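GTPase activator-like protein (Chaetomium thermophilum, PDB 5HIU) probably acts, as the fungal TSC2 protein, in GTPase activation, and is represented here by its helical N-terminal part, a row of packed helices. Local coordinates at residues L125-H128 / G129-I132. Residues are numbered along the deposited sequence; the frame is centred on the assembly and turned at random.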
ATOM      1  N   LEU A 125      -2.787 -15.875 -19.382  1.00 61.16           N
ATOM      2  CA  LEU A 125      -2.697 -17.270 -18.962  1.00 59.33           C
ATOM      3  C   LEU A 125      -3.557 -17.489 -17.731  1.00 63.71           C
ATOM      4  O   LEU A 125      -4.288 -18.479 -17.634  1.00 68.45           O
ATOM      5  CB  LEU A 125      -1.247 -17.662 -18.653  1.00 57.72           C
ATOM      6  CG  LEU A 125      -0.993 -19.127 -18.294  1.00 59.37           C
ATOM      7  CD1 LEU A 125      -1.355 -20.005 -19.478  1.00 61.02           C
ATOM      8  CD2 LEU A 125       0.438 -19.416 -17.842  1.00 57.63           C
ATOM      9  N   THR A 126      -3.471 -16.556 -16.794  1.00 61.30           N
ATOM     10  CA  THR A 126      -4.171 -16.682 -15.521  1.00 61.23           C
ATOM     11  C   THR A 126      -5.604 -16.145 -15.571  1.00 66.33           C
ATOM     12  O   THR A 126      -6.366 -16.360 -14.627  1.00 68.37           O
ATOM     13  CB  THR A 126      -3.423 -15.928 -14.412  1.00 57.29           C
ATOM     14  OG1 THR A 126      -3.335 -14.538 -14.761  1.00 58.25           O
ATOM     15  CG2 THR A 126      -2.026 -16.477 -14.235  1.00 54.88           C
ATOM     16  N   ASN A 127      -5.966 -15.447 -16.655  1.00 66.18           N
ATOM     17  CA  ASN A 127      -7.272 -14.808 -16.770  1.00 61.78           C
ATOM     18  C   ASN A 127      -7.388 -13.698 -15.734  1.00 59.00           C
ATOM     19  O   ASN A 127      -8.338 -13.633 -14.976  1.00 66.69           O
ATOM     20  CB  ASN A 127      -8.389 -15.837 -16.582  1.00 61.81           C
ATOM     21  CG  ASN A 127      -9.769 -15.235 -16.707  1.00 65.02           C
ATOM     22  OD1 ASN A 127      -9.993 -14.287 -17.448  1.00 65.97           O
ATOM     23  ND2 ASN A 127     -10.707 -15.797 -15.986  1.00 72.66           N
ATOM     24  N   HIS A 128      -6.389 -12.833 -15.703  1.00 60.49           N
ATOM     25  CA  HIS A 128      -6.317 -11.730 -14.740  1.00 55.25           C
ATOM     26  C   HIS A 128      -6.246 -12.227 -13.311  1.00 51.63           C
ATOM     27  O   HIS A 128      -6.864 -11.681 -12.428  1.00 53.40           O
ATOM     28  CB  HIS A 128      -7.468 -10.741 -14.957  1.00 52.26           C
ATOM     29  CG  HIS A 128      -7.504 -10.200 -16.345  1.00 53.18           C
ATOM     30  ND1 HIS A 128      -6.662  -9.194 -16.763  1.00 54.76           N
ATOM     31  CD2 HIS A 128      -8.209 -10.583 -17.438  1.00 59.06           C
ATOM     32  CE1 HIS A 128      -6.871  -8.954 -18.045  1.00 55.71           C
ATOM     33  NE2 HIS A 128      -7.808  -9.782 -18.480  1.00 59.00           N
ATOM     34  N   GLY A 129      -5.479 -13.281 -13.099  1.00 55.48           N
ATOM     35  CA  GLY A 129      -5.078 -13.690 -11.759  1.00 56.44           C
ATOM     36  C   GLY A 129      -5.965 -14.755 -11.177  1.00 59.23           C
ATOM     37  O   GLY A 129      -5.715 -15.218 -10.075  1.00 61.43           O
ATOM     38  N   ARG A 130      -6.983 -15.155 -11.939  1.00 64.22           N
ATOM     39  CA  ARG A 130      -8.028 -16.044 -11.458  1.00 64.02           C
ATOM     40  C   ARG A 130      -7.574 -17.463 -11.428  1.00 65.10           C
ATOM     41  O   ARG A 130      -7.914 -18.180 -10.510  1.00 72.31           O
ATOM     42  CB  ARG A 130      -9.259 -15.957 -12.352  1.00 65.66           C
ATOM     43  CG  ARG A 130      -9.978 -14.629 -12.220  1.00 71.10           C
ATOM     44  CD  ARG A 130     -11.161 -14.540 -13.162  1.00 74.78           C
ATOM     45  NE  ARG A 130     -11.845 -13.259 -13.045  1.00 76.30           N
ATOM     46  CZ  ARG A 130     -12.884 -13.008 -12.249  1.00 85.32           C
ATOM     47  NH1 ARG A 130     -13.424 -13.941 -11.463  1.00 88.35           N
ATOM     48  NH2 ARG A 130     -13.396 -11.787 -12.239  1.00 99.69           N
ATOM     49  N   ASN A 131      -6.820 -17.873 -12.444  1.00 68.55           N
ATOM     50  CA  ASN A 131      -6.422 -19.271 -12.618  1.00 67.57           C
ATOM     51  C   ASN A 131      -4.920 -19.412 -12.733  1.00 62.41           C
ATOM     52  O   ASN A 131      -4.328 -18.915 -13.656  1.00 62.16           O
ATOM     53  CB  ASN A 131      -7.074 -19.862 -13.858  1.00 68.32           C
ATOM     54  CG  ASN A 131      -6.661 -21.308 -14.106  1.00 72.71           C
ATOM     55  OD1 ASN A 131      -6.083 -21.974 -13.242  1.00 75.11           O
ATOM     56  ND2 ASN A 131      -6.958 -21.798 -15.292  1.00 72.00           N
ATOM     57  N   ILE A 132      -4.319 -20.093 -11.771  1.00 64.71           N
ATOM     58  CA  ILE A 132      -2.885 -20.308 -11.742  1.00 62.54           C
ATOM     59  C   ILE A 132      -2.564 -21.804 -11.605  1.00 65.53           C
ATOM     60  O   ILE A 132      -1.472 -22.188 -11.135  1.00 66.30           O
ATOM     61  CB  ILE A 132      -2.231 -19.499 -10.609  1.00 59.38           C
ATOM     62  CG1 ILE A 132      -2.561 -20.058  -9.223  1.00 62.86           C
ATOM     63  CG2 ILE A 132      -2.685 -18.058 -10.700  1.00 58.18           C
ATOM     64  CD1 ILE A 132      -1.601 -19.598  -8.140  1.00 61.57           C
TER
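Thr126 packs its methyl CG2 against CG2 of Ile132, 3.9 Å away, in a worked example of how a Schellman motif ends a helix and turns the chain. Asn127, with positive phi, is the C-prime residue: its N bonds to Gln124 O, and His128 N to Glu123 O. With chi1 at 60°, Thr126 OG1 sits between its own N and carbonyl carbon, where it accepts a bent bond (140° at the hydrogen) from Gly129 N over 3.0 Å, while its single proton is shared between Leu122 O and Glu123 O in the last turn of the helix. The backbone angles of Gly129 (phi 96°) call for glycine, because they bring the preceding carbonyl O close to where a CB would stand. Asn131 N then closes the loop onto Thr126 O, 2.7 Å away and in the carbonyl plane, and Thr126 CA makes a CA-H...O contact with Asn131 O. Asn198 of helix 179-198 bonds to Gly129 O, and Met139 of helix 139-163 touches both Thr126 and Ile132. On the exposed side the extended Arg130 chain crosses the Asn127 amide, whose ND2 comes within 3.1 Å of Arg130 CD.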